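Local coordinates for protein pngf-ii (PDB 4R4X) that removes N-linked glycans from glycoproteins as a bacterial peptide:N-glycosidase, probably by cleaving the bond between the asparagine side chain and the innermost sugar, at residues I24-S29 with K152-L157; Q268-L273 with N387-A392; T304-G309 with L466-S471; P381-T386 with K404-D409. All coordinates share one frame; numbering follows the deposited sequence.

From the N terminus, contact 1 comes first, closing a loop of 122 residues within the N-terminal domain, where it lays the chain beyond strand 144-154 on strand 23-27. The other three interlock in the PNGase F-like part, on the opposite side of the chain's centre. Contact 2 opens at 268-273, contact 3 at 304-309 and contact 4 at 381-386, directly ahead of the 387-392 segment that completes contact 2. Contact 2 therefore crosses both others, joining the end of helix 262-268 to the loop after strand 378-384. Contact 4, nested inside contact 3, packs strand 378-384 of one sheet on strand 406-412 of another. Contact 3 joins loops of the two PNGase F family regions.

Contact 1 (I24-S29 with K152-L157); sequences ISITNS and KKIKAL
I26 turns its CG2 methyl away from its backbone N, and L157 CG is likewise anti to the leucine's own N (chi1 -165°). Those two choices set the methyl against the leucine's branch point: I26 CG2 lies 3.8 Å from L157 CG, the two chains passing at a slant. On its other flank the same methyl meets the end of I154, with CD1 3.9 Å from I26 CG2 and the two side chains nearly perpendicular. L157 CD1 goes further, down to the main chain, and sits 3.5 Å from I26 O. The strands behind this, 23-27 and 144-154, do not pair; both hydrogen-bond antiparallel to strand 3-12, which lies between them, and I26 and I154 both rest on T3. Beyond I154 the chain bends over the sheet, which is how L157 comes to lie on I26, in a domain assigned to the LolA/LolB clan. The K31 side chain also touches L157, and the end of the N28 side chain lies near L157 CB. A bound zinc ion is about 5 Å from the L157 side chain, and D159, two residues further on, is seen to bind zinc together with E52.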
loop_
_atom_site.group_PDB
_atom_site.type_symbol
_atom_site.label_atom_id
_atom_site.label_comp_id
_atom_site.label_asym_id
_atom_site.label_seq_id
_atom_site.Cartn_x
_atom_site.Cartn_y
_atom_site.Cartn_z
ATOM N N ILE A 24 4.295 11.051 -33.268
ATOM C CA ILE A 24 5.260 11.314 -34.331
ATOM C C ILE A 24 6.093 10.066 -34.614
ATOM O O ILE A 24 6.610 9.442 -33.696
ATOM C CB ILE A 24 6.206 12.482 -33.966
ATOM C CG1 ILE A 24 5.393 13.730 -33.589
ATOM C CG2 ILE A 24 7.188 12.758 -35.113
ATOM C CD1 ILE A 24 6.214 14.918 -33.109
ATOM N N SER A 25 6.251 9.733 -35.895
ATOM C CA SER A 25 7.173 8.680 -36.316
ATOM C C SER A 25 8.271 9.350 -37.114
ATOM O O SER A 25 7.982 10.181 -37.998
ATOM C CB SER A 25 6.451 7.630 -37.165
ATOM O OG SER A 25 7.337 6.646 -37.721
ATOM N N ILE A 26 9.520 9.017 -36.803
ATOM C CA ILE A 26 10.652 9.443 -37.609
ATOM C C ILE A 26 11.335 8.215 -38.160
ATOM O O ILE A 26 11.701 7.304 -37.404
ATOM C CB ILE A 26 11.643 10.289 -36.805
ATOM C CG1 ILE A 26 10.932 11.533 -36.273
ATOM C CG2 ILE A 26 12.827 10.675 -37.681
ATOM C CD1 ILE A 26 11.774 12.364 -35.333
ATOM N N THR A 27 11.512 8.164 -39.477
ATOM C CA THR A 27 11.911 6.914 -40.082
ATOM C C THR A 27 12.768 7.075 -41.326
ATOM O O THR A 27 12.598 8.028 -42.084
ATOM C CB THR A 27 10.647 6.084 -40.401
ATOM O OG1 THR A 27 11.028 4.756 -40.752
ATOM C CG2 THR A 27 9.838 6.705 -41.534
ATOM N N ASN A 28 13.703 6.152 -41.495
ATOM C CA ASN A 28 14.442 5.977 -42.735
ATOM C C ASN A 28 14.608 4.478 -42.942
ATOM O O ASN A 28 14.100 3.684 -42.140
ATOM C CB ASN A 28 15.788 6.745 -42.713
ATOM C CG ASN A 28 16.675 6.393 -41.517
ATOM O OD1 ASN A 28 17.239 7.255 -40.850
ATOM N ND2 ASN A 28 16.803 5.145 -41.257
ATOM N N SER A 29 15.325 4.063 -43.982
ATOM C CA SER A 29 15.424 2.633 -44.284
ATOM C C SER A 29 16.188 1.809 -43.244
ATOM O O SER A 29 16.101 0.591 -43.278
ATOM C CB SER A 29 16.018 2.408 -45.675
ATOM O OG SER A 29 17.344 2.899 -45.735
ATOM N N LYS A 152 6.958 14.780 -43.909
ATOM C CA LYS A 152 8.010 15.715 -44.342
ATOM C C LYS A 152 9.380 15.067 -44.327
ATOM O O LYS A 152 9.677 14.273 -43.434
ATOM C CB LYS A 152 8.105 16.927 -43.419
ATOM C CG LYS A 152 6.821 17.481 -42.850
ATOM C CD LYS A 152 7.198 18.585 -41.861
ATOM C CE LYS A 152 6.018 19.070 -41.021
ATOM N NZ LYS A 152 5.196 20.062 -41.768
ATOM N N LYS A 153 10.216 15.445 -45.296
ATOM C CA LYS A 153 11.621 15.068 -45.339
ATOM C C LYS A 153 12.424 15.848 -44.305
ATOM O O LYS A 153 12.218 17.044 -44.153
ATOM C CB LYS A 153 12.211 15.390 -46.721
ATOM C CG LYS A 153 11.655 14.531 -47.835
ATOM C CD LYS A 153 12.334 14.797 -49.172
ATOM C CE LYS A 153 11.455 14.272 -50.294
ATOM N NZ LYS A 153 12.187 14.127 -51.575
ATOM N N ILE A 154 13.359 15.178 -43.628
ATOM C CA ILE A 154 14.271 15.861 -42.713
ATOM C C ILE A 154 15.687 15.359 -42.898
ATOM O O ILE A 154 15.908 14.302 -43.494
ATOM C CB ILE A 154 13.838 15.738 -41.231
ATOM C CG1 ILE A 154 13.857 14.283 -40.756
ATOM C CG2 ILE A 154 12.445 16.327 -41.041
ATOM C CD1 ILE A 154 13.584 14.109 -39.274
ATOM N N LYS A 155 16.632 16.121 -42.350
ATOM C CA LYS A 155 18.064 15.899 -42.575
ATOM C C LYS A 155 18.616 14.561 -42.063
ATOM O O LYS A 155 19.557 14.008 -42.648
ATOM C CB LYS A 155 18.874 17.058 -41.955
ATOM C CG LYS A 155 19.043 18.247 -42.894
ATOM C CD LYS A 155 19.600 19.484 -42.203
ATOM C CE LYS A 155 20.923 19.224 -41.493
ATOM N NZ LYS A 155 21.962 18.629 -42.385
ATOM N N ALA A 156 18.055 14.057 -40.969
ATOM C CA ALA A 156 18.581 12.853 -40.325
ATOM C C ALA A 156 17.685 12.395 -39.180
ATOM O O ALA A 156 16.896 13.173 -38.637
ATOM C CB ALA A 156 19.985 13.114 -39.801
ATOM N N LEU A 157 17.788 11.122 -38.834
ATOM C CA LEU A 157 17.202 10.634 -37.600
ATOM C C LEU A 157 18.276 10.882 -36.534
ATOM O O LEU A 157 19.274 10.169 -36.472
ATOM C CB LEU A 157 16.824 9.157 -37.720
ATOM C CG LEU A 157 15.886 8.605 -36.631
ATOM C CD1 LEU A 157 15.214 7.318 -37.089
ATOM C CD2 LEU A 157 16.598 8.375 -35.319
#

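Contact 2 (Q268-L273 with N387-A392); sequences QGVKSL and NVMEMA
Two compact turns face each other here: a 3-10 turn at 270-272, following the positive-phi residue G269 at the end of helix 262-268, and a type I turn from N387 to E390 that runs on into a second backbone bond, A392 N to M389 O, with V270 and A392 the nearest alpha carbons at 7.0 Å. The second turn lies in the loop between strands 378-384 and 406-412, so the contact joins that loop to the helix end in the PNGase F-like part of the chain. The side chain that crosses between them is M389, present as selenomethionine. It runs out extended and then bends at chi3 (78°), and this last turn swings CE toward the start of the 3-10 turn, 4.0 Å from V270 N and 4.1 Å from V270 CB. Its selenium meets the other apolar partner, lying 4.2 Å from L273 CD1 with the two chains slanting past each other. V270 thus touches the methyl, and L273, just past the 3-10 turn, the selenium, while L266 of the preceding helix also touches M389. On the second segment, the main-chain N of M389 is bound by Q394 OE1. The other connection is polar and indirect. V270 N donates to a water at 3.0 Å, and the water donates a hydrogen bond to A392 O at 2.7 Å; V270 CB meets the same carbonyl at 3.7 Å. A single water therefore couples the two backbones, and the rest is apolar packing of M389 on V270 and L273.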
loop_
_atom_site.group_PDB
_atom_site.type_symbol
_atom_site.label_atom_id
_atom_site.label_comp_id
_atom_site.label_asym_id
_atom_site.label_seq_id
_atom_site.Cartn_x
_atom_site.Cartn_y
_atom_site.Cartn_z
ATOM N N GLN A 268 14.643 2.008 28.238
ATOM C CA GLN A 268 14.961 2.037 29.677
ATOM C C GLN A 268 14.287 0.918 30.456
ATOM O O GLN A 268 14.816 0.449 31.466
ATOM C CB GLN A 268 14.518 3.353 30.328
ATOM C CG GLN A 268 15.109 4.599 29.713
ATOM C CD GLN A 268 16.585 4.462 29.434
ATOM O OE1 GLN A 268 17.011 4.564 28.281
ATOM N NE2 GLN A 268 17.376 4.188 30.483
ATOM N N GLY A 269 13.115 0.500 30.000
ATOM C CA GLY A 269 12.322 -0.425 30.772
ATOM C C GLY A 269 10.935 0.078 31.082
ATOM O O GLY A 269 10.650 1.285 31.130
ATOM N N VAL A 270 10.063 -0.886 31.326
ATOM C CA VAL A 270 8.662 -0.617 31.461
ATOM C C VAL A 270 8.379 0.372 32.608
ATOM O O VAL A 270 7.369 1.058 32.583
ATOM C CB VAL A 270 7.881 -1.933 31.643
ATOM C CG1 VAL A 270 8.057 -2.482 33.061
ATOM C CG2 VAL A 270 6.419 -1.721 31.319
ATOM N N LYS A 271 9.271 0.472 33.597
ATOM C CA LYS A 271 9.032 1.392 34.722
ATOM C C LYS A 271 8.996 2.865 34.291
ATOM O O LYS A 271 8.416 3.689 34.981
ATOM C CB LYS A 271 10.085 1.182 35.825
ATOM C CG LYS A 271 9.758 1.867 37.147
ATOM C CD LYS A 271 10.804 1.569 38.219
ATOM C CE LYS A 271 10.461 2.227 39.552
ATOM N NZ LYS A 271 9.060 1.927 39.971
ATOM N N SER A 272 9.599 3.201 33.157
ATOM C CA SER A 272 9.639 4.579 32.689
ATOM C C SER A 272 8.284 5.068 32.176
ATOM O O SER A 272 8.062 6.245 32.118
ATOM C CB SER A 272 10.694 4.745 31.592
ATOM O OG SER A 272 11.983 4.652 32.151
ATOM N N LEU A 273 7.404 4.144 31.803
ATOM C CA LEU A 273 6.069 4.477 31.339
ATOM C C LEU A 273 5.187 4.965 32.490
ATOM O O LEU A 273 5.275 4.452 33.602
ATOM C CB LEU A 273 5.426 3.245 30.700
ATOM C CG LEU A 273 6.163 2.690 29.478
ATOM C CD1 LEU A 273 5.412 1.497 28.906
ATOM C CD2 LEU A 273 6.355 3.778 28.426
ATOM N N ASN A 387 -0.577 -4.400 24.640
ATOM C CA ASN A 387 0.728 -4.550 25.287
ATOM C C ASN A 387 1.776 -5.181 24.363
ATOM O O ASN A 387 2.120 -6.388 24.425
ATOM C CB ASN A 387 0.623 -5.207 26.661
ATOM C CG ASN A 387 0.066 -6.609 26.610
ATOM O OD1 ASN A 387 -0.807 -6.922 25.789
ATOM N ND2 ASN A 387 0.572 -7.466 27.490
ATOM N N VAL A 388 2.271 -4.321 23.483
ATOM C CA VAL A 388 3.349 -4.654 22.579
ATOM C C VAL A 388 4.557 -5.073 23.390
ATOM O O VAL A 388 5.345 -5.902 22.922
ATOM C CB VAL A 388 3.646 -3.475 21.639
ATOM C CG1 VAL A 388 5.089 -3.447 21.146
ATOM C CG2 VAL A 388 2.665 -3.505 20.461
HETATM N N MSE A 389 4.680 -4.526 24.604
HETATM C CA MSE A 389 5.754 -4.919 25.524
HETATM C C MSE A 389 5.379 -6.104 26.413
HETATM O O MSE A 389 5.879 -6.236 27.535
HETATM C CB MSE A 389 6.176 -3.668 26.327
HETATM C CG MSE A 389 7.102 -2.809 25.483
HETATM SE SE MSE A 389 7.551 -1.177 26.514
HETATM C CE MSE A 389 8.875 -2.015 27.691
ATOM N N GLU A 390 4.514 -6.971 25.899
ATOM C CA GLU A 390 4.120 -8.214 26.586
ATOM C C GLU A 390 5.316 -9.021 27.106
ATOM O O GLU A 390 5.264 -9.570 28.210
ATOM C CB GLU A 390 3.322 -9.073 25.617
ATOM C CG GLU A 390 2.850 -10.420 26.149
ATOM C CD GLU A 390 2.225 -11.289 25.048
ATOM O OE1 GLU A 390 1.877 -12.450 25.332
ATOM O OE2 GLU A 390 2.086 -10.812 23.900
HETATM N N MSE A 391 6.364 -9.114 26.322
HETATM C CA MSE A 391 7.565 -9.894 26.710
HETATM C C MSE A 391 8.641 -8.933 27.215
HETATM O O MSE A 391 9.836 -9.189 27.098
HETATM C CB MSE A 391 8.003 -10.740 25.507
HETATM C CG MSE A 391 7.065 -11.931 25.267
HETATM SE SE MSE A 391 5.638 -11.457 23.953
HETATM C CE MSE A 391 4.745 -13.229 23.989
ATOM N N ALA A 392 8.215 -7.787 27.733
ATOM C CA ALA A 392 9.119 -6.832 28.354
ATOM C C ALA A 392 8.482 -6.161 29.556
ATOM O O ALA A 392 8.800 -5.008 29.843
ATOM C CB ALA A 392 9.555 -5.790 27.340
HETATM O O HOH W 1 10.960 -3.597 30.556
#

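Contact 3 (T304-G309 with L466-S471); sequences TPFGIG and LFNPAS
F306 is held at both its N-H and its carbonyl, by N468 and A470. The carboxamide oxygen OD1 of N468 accepts F306 N at 2.8 Å (N-H...O angle 160°), the donor tilted 30° from the carbonyl plane. F306 O takes the N-H of A470 at 3.0 Å, but from well above the carbonyl plane. P469 N also lies near F306 O, at 3.3 Å, but has no hydrogen to share, so A470 N makes the bond. The other end of the asparagine amide is used too, N468 ND2 donating to Y464 O; turning the amide over would cost both bonds, which should fix its orientation. The loops so joined come from the two Peptide-N-glycosidase F family regions. Segment 304-309 follows strand 297-303, while the loop holding 466-471 lies between strands 449-454 and 493-504; in PNGase F these regions form two jelly-roll beta sandwiches packed side by side. A type I turn from N468 to S471 shapes the second loop, closed by S471 N on N468 O. S471 OG is held by S479 OG and S481 N, and S471 CA lies over one face of the F306 ring, 3.9 Å from its centroid in a CH-pi contact, while N468 OD1 comes up at the ring's edge. With its CG beside the backbone N (chi1 -71°), F306 puts that ring alongside the turn. F467 O is the exception among the acceptors: buried by the contact and without a modelled partner, it has P305 CB at 3.1 Å and I308 CB at 3.4 Å. I308 CD1 reaches on to the edge of the F467 ring.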
loop_
_atom_site.group_PDB
_atom_site.type_symbol
_atom_site.label_atom_id
_atom_site.label_comp_id
_atom_site.label_asym_id
_atom_site.label_seq_id
_atom_site.Cartn_x
_atom_site.Cartn_y
_atom_site.Cartn_z
ATOM N N THR A 304 -1.595 -13.138 13.039
ATOM C CA THR A 304 -0.986 -14.183 12.192
ATOM C C THR A 304 -1.918 -15.377 12.081
ATOM O O THR A 304 -2.708 -15.667 12.991
ATOM C CB THR A 304 0.404 -14.674 12.651
ATOM O OG1 THR A 304 0.283 -15.508 13.815
ATOM C CG2 THR A 304 1.344 -13.531 12.921
ATOM N N PRO A 305 -1.862 -16.061 10.940
ATOM C CA PRO A 305 -2.556 -17.305 10.861
ATOM C C PRO A 305 -1.791 -18.373 11.650
ATOM O O PRO A 305 -0.765 -18.074 12.226
ATOM C CB PRO A 305 -2.604 -17.559 9.358
ATOM C CG PRO A 305 -1.333 -16.986 8.859
ATOM C CD PRO A 305 -1.100 -15.777 9.711
ATOM N N PHE A 306 -2.336 -19.577 11.735
ATOM C CA PHE A 306 -1.664 -20.683 12.397
ATOM C C PHE A 306 -0.611 -21.331 11.486
ATOM O O PHE A 306 -0.954 -22.095 10.586
ATOM C CB PHE A 306 -2.675 -21.741 12.762
ATOM C CG PHE A 306 -3.616 -21.375 13.878
ATOM C CD1 PHE A 306 -3.308 -21.691 15.200
ATOM C CD2 PHE A 306 -4.852 -20.825 13.605
ATOM C CE1 PHE A 306 -4.218 -21.439 16.220
ATOM C CE2 PHE A 306 -5.745 -20.546 14.618
ATOM C CZ PHE A 306 -5.432 -20.851 15.925
ATOM N N GLY A 307 0.646 -20.976 11.690
ATOM C CA GLY A 307 1.808 -21.705 11.148
ATOM C C GLY A 307 2.059 -21.708 9.657
ATOM O O GLY A 307 2.632 -22.680 9.095
ATOM N N ILE A 308 1.680 -20.628 8.997
ATOM C CA ILE A 308 1.785 -20.578 7.542
ATOM C C ILE A 308 3.225 -20.660 7.022
ATOM O O ILE A 308 4.150 -20.035 7.551
ATOM C CB ILE A 308 1.092 -19.340 6.957
ATOM C CG1 ILE A 308 0.833 -19.545 5.459
ATOM C CG2 ILE A 308 1.930 -18.077 7.194
ATOM C CD1 ILE A 308 -0.045 -18.482 4.860
ATOM N N GLY A 309 3.390 -21.464 5.987
ATOM C CA GLY A 309 4.678 -21.669 5.373
ATOM C C GLY A 309 5.371 -22.820 6.044
ATOM O O GLY A 309 5.471 -23.900 5.463
ATOM N N LEU A 466 -7.209 -21.492 4.247
ATOM C CA LEU A 466 -6.018 -21.952 3.530
ATOM C C LEU A 466 -4.735 -21.211 3.943
ATOM O O LEU A 466 -3.625 -21.581 3.530
ATOM C CB LEU A 466 -6.227 -21.854 2.017
ATOM C CG LEU A 466 -7.297 -22.767 1.411
ATOM C CD1 LEU A 466 -7.412 -22.559 -0.099
ATOM C CD2 LEU A 466 -7.045 -24.230 1.748
ATOM N N PHE A 467 -4.891 -20.161 4.741
ATOM C CA PHE A 467 -3.737 -19.497 5.360
ATOM C C PHE A 467 -3.315 -20.187 6.666
ATOM O O PHE A 467 -2.302 -19.814 7.243
ATOM C CB PHE A 467 -4.029 -18.018 5.646
ATOM C CG PHE A 467 -4.259 -17.190 4.415
ATOM C CD1 PHE A 467 -3.188 -16.579 3.746
ATOM C CD2 PHE A 467 -5.542 -17.026 3.896
ATOM C CE1 PHE A 467 -3.396 -15.830 2.610
ATOM C CE2 PHE A 467 -5.755 -16.272 2.757
ATOM C CZ PHE A 467 -4.678 -15.636 2.121
ATOM N N ASN A 468 -4.080 -21.198 7.117
ATOM C CA ASN A 468 -4.000 -21.661 8.509
ATOM C C ASN A 468 -3.719 -23.166 8.655
ATOM O O ASN A 468 -4.500 -23.888 9.278
ATOM C CB ASN A 468 -5.313 -21.325 9.255
ATOM C CG ASN A 468 -5.433 -19.839 9.628
ATOM O OD1 ASN A 468 -4.871 -19.384 10.626
ATOM N ND2 ASN A 468 -6.167 -19.097 8.845
ATOM N N PRO A 469 -2.587 -23.641 8.121
ATOM C CA PRO A 469 -2.333 -25.078 8.194
ATOM C C PRO A 469 -2.317 -25.704 9.599
ATOM O O PRO A 469 -2.802 -26.823 9.757
ATOM C CB PRO A 469 -0.977 -25.231 7.488
ATOM C CG PRO A 469 -0.318 -23.893 7.608
ATOM C CD PRO A 469 -1.461 -22.914 7.510
ATOM N N ALA A 470 -1.783 -24.999 10.598
ATOM C CA ALA A 470 -1.644 -25.537 11.944
ATOM C C ALA A 470 -2.859 -25.247 12.846
ATOM O O ALA A 470 -2.800 -25.483 14.041
ATOM C CB ALA A 470 -0.368 -25.015 12.584
ATOM N N SER A 471 -3.971 -24.773 12.291
ATOM C CA SER A 471 -5.179 -24.509 13.107
ATOM C C SER A 471 -5.684 -25.822 13.698
ATOM O O SER A 471 -5.758 -26.822 13.003
ATOM C CB SER A 471 -6.285 -23.868 12.299
ATOM O OG SER A 471 -7.517 -23.789 13.057
#

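Contact 4 (P381-T386 with K404-D409); sequences PVFNTT and KGVEVD
Two facing sheets of a beta sandwich meet here, with strand 381-384, from one antiparallel sheet, running over strand 406-409 of another at 159°, 7.5 Å between axes, so that F383 and its neighbours pack on V406 and V408. The first strand carries a classic beta bulge: V382 and F383 both face G532 of the adjoining strand, and both send their side chains toward the second sheet. F383 CB is the meeting point, 4.0 Å from V406 CG1. F383 CG stands between the backbone N and the carbonyl carbon (chi1 58°), with the V406 methyl oblique to the ring, and the side chain continues onto V530 and V513. V408 CG2 lies beside that methyl, also 4.0 Å from F383 CB; V408 has been modelled in two conformers, so the contacts of its methyls, including that of CG1 with V382 O, are less certain. Beyond the strand end, T385 CG2 touches V406 CG2 at 3.7 Å. The hydroxyl of that threonine is turned elsewhere and bonds to V530 N and W528 O, which fixes the rotation of the side chain and leaves its methyl as the part presented to V406. Spanning T385, N384 OD1 accepts the backbone N of T386 at 3.0 Å in an Asx turn, with N384 ND2 held by F296 O. With the polar ends of T385 and N384 engaged in this way, the side chains that meet between the layers do so through carbon alone, and since all five touching residues are buried, hydrophobic cohesion of the two sheets is the likely outcome.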
loop_
_atom_site.group_PDB
_atom_site.type_symbol
_atom_site.label_atom_id
_atom_site.label_comp_id
_atom_site.label_asym_id
_atom_site.label_seq_id
_atom_site.Cartn_x
_atom_site.Cartn_y
_atom_site.Cartn_z
ATOM N N PRO A 381 -2.729 10.861 19.555
ATOM C CA PRO A 381 -2.921 9.546 20.169
ATOM C C PRO A 381 -3.372 9.709 21.619
ATOM O O PRO A 381 -2.675 10.360 22.386
ATOM C CB PRO A 381 -1.527 8.921 20.130
ATOM C CG PRO A 381 -0.578 10.076 20.088
ATOM C CD PRO A 381 -1.305 11.186 19.347
ATOM N N VAL A 382 -4.524 9.149 21.978
ATOM C CA VAL A 382 -5.109 9.374 23.302
ATOM C C VAL A 382 -4.998 8.159 24.211
ATOM O O VAL A 382 -4.762 8.305 25.398
ATOM C CB VAL A 382 -6.558 9.898 23.220
ATOM C CG1 VAL A 382 -6.569 11.322 22.680
ATOM C CG2 VAL A 382 -7.427 9.034 22.346
ATOM N N PHE A 383 -5.118 6.952 23.653
ATOM C CA PHE A 383 -4.886 5.752 24.435
ATOM C C PHE A 383 -4.451 4.599 23.554
ATOM O O PHE A 383 -4.684 4.587 22.340
ATOM C CB PHE A 383 -6.114 5.342 25.260
ATOM C CG PHE A 383 -7.352 5.086 24.450
ATOM C CD1 PHE A 383 -7.636 3.830 23.972
ATOM C CD2 PHE A 383 -8.281 6.099 24.251
ATOM C CE1 PHE A 383 -8.779 3.598 23.225
ATOM C CE2 PHE A 383 -9.444 5.877 23.526
ATOM C CZ PHE A 383 -9.684 4.623 23.007
ATOM N N ASN A 384 -3.809 3.635 24.196
ATOM C CA ASN A 384 -3.449 2.371 23.564
ATOM C C ASN A 384 -3.201 1.347 24.654
ATOM O O ASN A 384 -2.209 1.450 25.387
ATOM C CB ASN A 384 -2.206 2.535 22.709
ATOM C CG ASN A 384 -2.005 1.370 21.754
ATOM O OD1 ASN A 384 -2.451 0.243 21.999
ATOM N ND2 ASN A 384 -1.352 1.650 20.636
ATOM N N THR A 385 -4.116 0.389 24.783
ATOM C CA THR A 385 -3.986 -0.648 25.781
ATOM C C THR A 385 -3.220 -1.859 25.295
ATOM O O THR A 385 -2.889 -2.708 26.095
ATOM C CB THR A 385 -5.345 -1.141 26.316
ATOM O OG1 THR A 385 -6.034 -1.901 25.308
ATOM C CG2 THR A 385 -6.212 0.056 26.777
ATOM N N THR A 386 -2.945 -1.940 24.001
ATOM C CA THR A 386 -2.274 -3.105 23.439
ATOM C C THR A 386 -0.855 -3.266 24.007
ATOM O O THR A 386 -0.005 -2.381 23.832
ATOM C CB THR A 386 -2.204 -3.016 21.906
ATOM O OG1 THR A 386 -3.521 -2.832 21.356
ATOM C CG2 THR A 386 -1.574 -4.292 21.312
ATOM N N LYS A 404 -14.904 2.144 35.284
ATOM C CA LYS A 404 -14.130 3.300 34.814
ATOM C C LYS A 404 -13.412 3.013 33.479
ATOM O O LYS A 404 -13.159 3.924 32.700
ATOM C CB LYS A 404 -13.095 3.747 35.851
ATOM C CG LYS A 404 -12.243 4.917 35.373
ATOM C CD LYS A 404 -11.466 5.615 36.492
ATOM C CE LYS A 404 -10.148 6.195 35.977
ATOM N NZ LYS A 404 -9.427 6.949 37.048
ATOM N N GLY A 405 -13.087 1.751 33.226
ATOM C CA GLY A 405 -12.451 1.363 31.966
ATOM C C GLY A 405 -11.191 2.171 31.736
ATOM O O GLY A 405 -10.348 2.297 32.645
ATOM N N VAL A 406 -11.076 2.725 30.532
ATOM C CA VAL A 406 -9.962 3.591 30.169
ATOM C C VAL A 406 -10.519 5.012 30.031
ATOM O O VAL A 406 -11.415 5.252 29.259
ATOM C CB VAL A 406 -9.314 3.186 28.821
ATOM C CG1 VAL A 406 -8.399 4.295 28.339
ATOM C CG2 VAL A 406 -8.535 1.894 28.975
ATOM N N GLU A 407 -9.959 5.945 30.772
ATOM C CA GLU A 407 -10.455 7.315 30.790
ATOM C C GLU A 407 -9.256 8.204 30.623
ATOM O O GLU A 407 -8.262 8.041 31.346
ATOM C CB GLU A 407 -11.175 7.592 32.113
ATOM C CG GLU A 407 -11.660 9.021 32.274
ATOM C CD GLU A 407 -12.688 9.144 33.393
ATOM O OE1 GLU A 407 -13.721 9.818 33.171
ATOM O OE2 GLU A 407 -12.483 8.516 34.453
ATOM N N VAL A 408 -9.327 9.105 29.646
ATOM C CA VAL A 408 -8.227 10.001 29.304
ATOM C C VAL A 408 -8.744 11.447 29.207
ATOM O O VAL A 408 -9.810 11.678 28.633
ATOM C CB VAL A 408 -7.616 9.585 27.945
ATOM C CG1 VAL A 408 -6.297 10.290 27.681
ATOM C CG2 VAL A 408 -7.427 8.075 27.887
ATOM N N ASP A 409 -7.972 12.392 29.732
ATOM C CA ASP A 409 -8.239 13.824 29.669
ATOM C C ASP A 409 -7.152 14.383 28.739
ATOM O O ASP A 409 -6.011 13.952 28.820
ATOM C CB ASP A 409 -8.108 14.422 31.098
ATOM C CG ASP A 409 -8.494 15.896 31.187
ATOM O OD1 ASP A 409 -9.383 16.341 30.433
ATOM O OD2 ASP A 409 -7.936 16.624 32.060
#